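Local coordinates for repeat Five Residue (Rfr) protein or pentapeptide repeat protein (Cyanothece, PDB 2O6W) that is of unknown function but folds as a right-handed quadrilateral beta helix of pentapeptide repeats, at residues A81-V84 / E85-L88; R13-V16 / G17-L20. All blocks are in the same frame, centred on the assembly; numbering follows the deposited sequence.

Interaction 1: residues A81-V84 / E85-L88; sequences AILV and ETNL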
ATOM      1  N   ALA A  81      -9.875  -1.099   1.713  1.00 34.87           N
ATOM      2  CA  ALA A  81      -9.259  -2.150   0.919  1.00 33.66           C
ATOM      3  C   ALA A  81      -9.039  -3.398   1.770  1.00 34.22           C
ATOM      4  O   ALA A  81      -8.899  -3.317   2.991  1.00 35.04           O
ATOM      5  CB  ALA A  81      -7.938  -1.662   0.365  1.00 32.79           C
ATOM      6  N   ILE A  82      -9.016  -4.554   1.124  1.00 33.55           N
ATOM      7  CA  ILE A  82      -8.796  -5.816   1.821  1.00 32.85           C
ATOM      8  C   ILE A  82      -7.357  -6.239   1.541  1.00 32.88           C
ATOM      9  O   ILE A  82      -6.986  -6.486   0.392  1.00 30.77           O
ATOM     10  CB  ILE A  82      -9.780  -6.906   1.312  1.00 34.13           C
ATOM     11  CG1 ILE A  82     -11.221  -6.424   1.528  1.00 33.87           C
ATOM     12  CG2 ILE A  82      -9.532  -8.229   2.029  1.00 29.49           C
ATOM     13  CD1 ILE A  82     -12.269  -7.293   0.892  1.00 37.60           C
ATOM     14  N   LEU A  83      -6.552  -6.316   2.597  1.00 33.02           N
ATOM     15  CA  LEU A  83      -5.147  -6.679   2.474  1.00 33.86           C
ATOM     16  C   LEU A  83      -4.763  -7.764   3.477  1.00 34.18           C
ATOM     17  O   LEU A  83      -3.750  -7.656   4.167  1.00 34.66           O
ATOM     18  CB  LEU A  83      -4.280  -5.433   2.698  1.00 34.22           C
ATOM     19  CG  LEU A  83      -4.667  -4.212   1.861  1.00 36.21           C
ATOM     20  CD1 LEU A  83      -3.941  -2.979   2.339  1.00 37.52           C
ATOM     21  CD2 LEU A  83      -4.350  -4.484   0.406  1.00 38.93           C
ATOM     22  N   VAL A  84      -5.572  -8.814   3.548  1.00 33.92           N
ATOM     23  CA  VAL A  84      -5.325  -9.911   4.473  1.00 33.61           C
ATOM     24  C   VAL A  84      -4.102 -10.741   4.091  1.00 33.93           C
ATOM     25  O   VAL A  84      -4.044 -11.302   3.001  1.00 35.32           O
ATOM     26  CB  VAL A  84      -6.566 -10.837   4.557  1.00 33.19           C
ATOM     27  CG1 VAL A  84      -6.252 -12.078   5.379  1.00 31.81           C
ATOM     28  CG2 VAL A  84      -7.729 -10.074   5.174  1.00 30.38           C
ATOM     29  N   GLU A  85      -3.133 -10.816   4.997  1.00 35.33           N
ATOM     30  CA  GLU A  85      -1.913 -11.579   4.768  1.00 38.11           C
ATOM     31  C   GLU A  85      -1.134 -11.093   3.552  1.00 37.79           C
ATOM     32  O   GLU A  85      -0.423 -11.865   2.913  1.00 40.52           O
ATOM     33  CB  GLU A  85      -2.242 -13.063   4.598  1.00 39.87           C
ATOM     34  CG  GLU A  85      -2.642 -13.758   5.885  1.00 48.59           C
ATOM     35  CD  GLU A  85      -3.325 -15.098   5.640  1.00 54.36           C
ATOM     36  OE1 GLU A  85      -2.725 -15.973   4.975  1.00 56.90           O
ATOM     37  OE2 GLU A  85      -4.471 -15.274   6.115  1.00 59.21           O
ATOM     38  N   THR A  86      -1.265  -9.811   3.238  1.00 35.13           N
ATOM     39  CA  THR A  86      -0.570  -9.230   2.098  1.00 33.16           C
ATOM     40  C   THR A  86       0.880  -8.944   2.467  1.00 32.68           C
ATOM     41  O   THR A  86       1.173  -8.579   3.609  1.00 32.53           O
ATOM     42  CB  THR A  86      -1.240  -7.902   1.671  1.00 33.84           C
ATOM     43  OG1 THR A  86      -2.593  -8.155   1.272  1.00 33.66           O
ATOM     44  CG2 THR A  86      -0.481  -7.252   0.520  1.00 31.58           C
ATOM     45  N   ASN A  87       1.794  -9.113   1.517  1.00 30.95           N
ATOM     46  CA  ASN A  87       3.195  -8.821   1.800  1.00 30.69           C
ATOM     47  C   ASN A  87       3.501  -7.365   1.452  1.00 31.03           C
ATOM     48  O   ASN A  87       3.728  -7.036   0.288  1.00 31.98           O
ATOM     49  CB  ASN A  87       4.134  -9.738   1.006  1.00 29.29           C
ATOM     50  CG  ASN A  87       5.607  -9.494   1.338  1.00 31.59           C
ATOM     51  OD1 ASN A  87       5.932  -8.785   2.292  1.00 33.57           O
ATOM     52  ND2 ASN A  87       6.499 -10.089   0.560  1.00 33.42           N
ATOM     53  N   LEU A  88       3.504  -6.500   2.462  1.00 28.73           N
ATOM     54  CA  LEU A  88       3.796  -5.083   2.254  1.00 28.83           C
ATOM     55  C   LEU A  88       5.138  -4.702   2.863  1.00 28.61           C
ATOM     56  O   LEU A  88       5.370  -3.533   3.163  1.00 28.23           O
ATOM     57  CB  LEU A  88       2.706  -4.206   2.882  1.00 26.62           C
ATOM     58  CG  LEU A  88       1.301  -4.403   2.318  1.00 27.39           C
ATOM     59  CD1 LEU A  88       0.275  -3.772   3.233  1.00 26.53           C
ATOM     60  CD2 LEU A  88       1.232  -3.820   0.913  1.00 26.72           C
TER
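Leu83 and Thr86, the first and last residues of a type II beta turn, bring their side chains together on the inner side of the bend. The CB of Leu83 lies 3.5 Å from Thr86 OG1, and that hydroxyl also sits over the Leu83 carbonyl, with OG1 3.1 Å from Leu83 C. OG1 is placed there because it stands beside its own backbone N (chi1 -61°), which leaves the CG2 methyl anti to that nitrogen. Its strongest polar partner lies outside the turn: it bonds to Leu63 O, one coil back, which satisfies a buried hydroxyl. Such a turn forms one corner of a coil in the right-handed quadrilateral beta helix of pentapeptide-repeat proteins, where coils stack through backbone bonds such as those joining Ile82 to Ala61 and Leu63. The turn's own bond, Thr86 N to Leu83 O, is weak at 3.4 Å. Farther in, Leu83 CD1 meets Leu88 CD1 at 4.4 Å, a loose apolar touch between two central leucines. On the outer side Val84 turns CG1 anti to its backbone N (chi1 173°), and the Glu85 chain, extended beyond CG, crosses this methyl at a slant, with Glu85 CG 4.0 Å and Glu85 OE2 3.7 Å from Val84 CG1.

Interaction 2: residues R13-V16 / G17-L20; sequences RECV and GCNL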
ATOM      1  N   ARG A  13      -4.313   4.630 -13.666  1.00 46.07           N
ATOM      2  CA  ARG A  13      -3.848   4.845 -12.295  1.00 44.36           C
ATOM      3  C   ARG A  13      -4.937   4.511 -11.286  1.00 42.44           C
ATOM      4  O   ARG A  13      -5.114   5.232 -10.307  1.00 42.25           O
ATOM      5  CB  ARG A  13      -3.443   6.302 -12.086  1.00 44.65           C
ATOM      6  CG  ARG A  13      -2.485   6.841 -13.112  1.00 45.65           C
ATOM      7  CD  ARG A  13      -1.081   6.689 -12.645  1.00 43.30           C
ATOM      8  NE  ARG A  13      -0.847   7.454 -11.427  1.00 43.47           N
ATOM      9  CZ  ARG A  13       0.273   7.373 -10.718  1.00 42.82           C
ATOM     10  NH1 ARG A  13       0.423   8.093  -9.618  1.00 43.49           N
ATOM     11  NH2 ARG A  13       1.241   6.557 -11.111  1.00 39.21           N
ATOM     12  N   GLU A  14      -5.677   3.435 -11.529  1.00 41.92           N
ATOM     13  CA  GLU A  14      -6.738   3.032 -10.612  1.00 41.57           C
ATOM     14  C   GLU A  14      -7.149   1.584 -10.832  1.00 40.95           C
ATOM     15  O   GLU A  14      -6.771   0.957 -11.820  1.00 40.81           O
ATOM     16  CB  GLU A  14      -7.966   3.936 -10.778  1.00 41.38           C
ATOM     17  CG  GLU A  14      -8.715   3.749 -12.102  1.00 43.15           C
ATOM     18  CD  GLU A  14      -9.698   2.578 -12.086  1.00 43.93           C
ATOM     19  OE1 GLU A  14      -9.977   2.016 -13.170  1.00 40.44           O
ATOM     20  OE2 GLU A  14     -10.202   2.232 -10.995  1.00 44.74           O
ATOM     21  N   CYS A  15      -7.920   1.065  -9.887  1.00 41.43           N
ATOM     22  CA  CYS A  15      -8.439  -0.290  -9.948  1.00 40.07           C
ATOM     23  C   CYS A  15      -9.380  -0.487  -8.767  1.00 37.84           C
ATOM     24  O   CYS A  15      -9.269  -1.450  -8.012  1.00 35.27           O
ATOM     25  CB  CYS A  15      -7.307  -1.316  -9.901  1.00 44.31           C
ATOM     26  SG  CYS A  15      -7.641  -2.755 -10.971  1.00 47.47           S
ATOM     27  N   VAL A  16     -10.307   0.454  -8.619  1.00 37.47           N
ATOM     28  CA  VAL A  16     -11.289   0.430  -7.545  1.00 38.05           C
ATOM     29  C   VAL A  16     -12.097  -0.865  -7.572  1.00 38.77           C
ATOM     30  O   VAL A  16     -12.599  -1.271  -8.621  1.00 40.89           O
ATOM     31  CB  VAL A  16     -12.256   1.645  -7.664  1.00 38.62           C
ATOM     32  CG1 VAL A  16     -13.316   1.600  -6.565  1.00 36.42           C
ATOM     33  CG2 VAL A  16     -11.463   2.945  -7.573  1.00 36.01           C
ATOM     34  N   GLY A  17     -12.203  -1.513  -6.413  1.00 37.87           N
ATOM     35  CA  GLY A  17     -12.960  -2.747  -6.297  1.00 37.07           C
ATOM     36  C   GLY A  17     -12.426  -3.957  -7.046  1.00 37.32           C
ATOM     37  O   GLY A  17     -13.059  -5.007  -7.032  1.00 36.70           O
ATOM     38  N   CYS A  18     -11.274  -3.824  -7.696  1.00 37.72           N
ATOM     39  CA  CYS A  18     -10.695  -4.936  -8.444  1.00 40.51           C
ATOM     40  C   CYS A  18     -10.361  -6.112  -7.526  1.00 39.70           C
ATOM     41  O   CYS A  18     -10.143  -5.941  -6.326  1.00 40.03           O
ATOM     42  CB  CYS A  18      -9.404  -4.496  -9.163  1.00 42.03           C
ATOM     43  SG  CYS A  18      -9.568  -3.273 -10.516  1.00 53.30           S
ATOM     44  N   ASN A  19     -10.338  -7.308  -8.099  1.00 40.19           N
ATOM     45  CA  ASN A  19      -9.978  -8.501  -7.359  1.00 41.46           C
ATOM     46  C   ASN A  19      -8.567  -8.853  -7.792  1.00 41.02           C
ATOM     47  O   ASN A  19      -8.350  -9.366  -8.889  1.00 42.41           O
ATOM     48  CB  ASN A  19     -10.952  -9.638  -7.663  1.00 44.48           C
ATOM     49  CG  ASN A  19     -12.286  -9.456  -6.952  1.00 50.03           C
ATOM     50  OD1 ASN A  19     -12.335  -9.377  -5.717  1.00 50.87           O
ATOM     51  ND2 ASN A  19     -13.372  -9.375  -7.722  1.00 50.66           N
ATOM     52  N   LEU A  20      -7.609  -8.551  -6.922  1.00 39.23           N
ATOM     53  CA  LEU A  20      -6.202  -8.793  -7.199  1.00 37.95           C
ATOM     54  C   LEU A  20      -5.586  -9.722  -6.170  1.00 37.75           C
ATOM     55  O   LEU A  20      -4.405  -9.601  -5.844  1.00 40.25           O
ATOM     56  CB  LEU A  20      -5.454  -7.458  -7.197  1.00 37.32           C
ATOM     57  CG  LEU A  20      -6.022  -6.392  -8.136  1.00 38.49           C
ATOM     58  CD1 LEU A  20      -5.449  -5.026  -7.790  1.00 37.30           C
ATOM     59  CD2 LEU A  20      -5.707  -6.772  -9.573  1.00 36.43           C
TER
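A disulfide joins Cys15 to Cys18 across the open ends of a type II beta turn, the same kind of bend that shapes the corners of a pentapeptide-repeat beta helix, here just after helix 2-10. Followed outward, the Cys18 side chain meets Cys15 at every atom. Its CB rests 3.3 Å from Cys15 O. Next comes SG: beside the backbone N of its own residue and anti to the carbonyl carbon (chi1 -67°), the sulfur lies on the side of the turn facing Cys15, where it bonds covalently to Cys15 SG at 2.0 Å. The C-S-S-C torsion of -91° is close to the relaxed right angle of a disulfide; the departure lies in the first torsion of Cys15, which is away from any staggered position. The backbone adds a second tie, Cys18 N to Cys15 O at 3.1 Å, with the donor lying 48° out of the carbonyl plane. Gly17 holds the third position of the turn with positive phi. Helix 2-10 covers the cystine through Asn5 and Arg8, and Arg8 also forms a salt bridge with Glu14 OE1. The other carboxylate oxygen, Glu14 OE2, accepts a hydrogen bond from Val16 N at 3.0 Å, met nearly along its C-O axis.

In the fold
From the N terminus, helix 2-10 comes first, and interaction 2 follows at once, closing its short loop against the helix at one end of the solenoid. Backbone bonds carry this segment onto the next coil, from Cys15 to Asp57, Gly17 to Thr59 and Cys18 to Asn62. The chain leaves through a long loop, partly unmodelled at 38-40, before it enters that coil at 57-65, which pairs with both segments. In interaction 1 the backbone of Val84 bonds to Asn65 on the preceding coil, while Ala81 and Leu83 reach Asn102 on the following one. The two loops are in series, neither nesting nor crossing. The centres of interactions 1 and 2 are 14 Å apart and their nearest atoms about 7 Å apart.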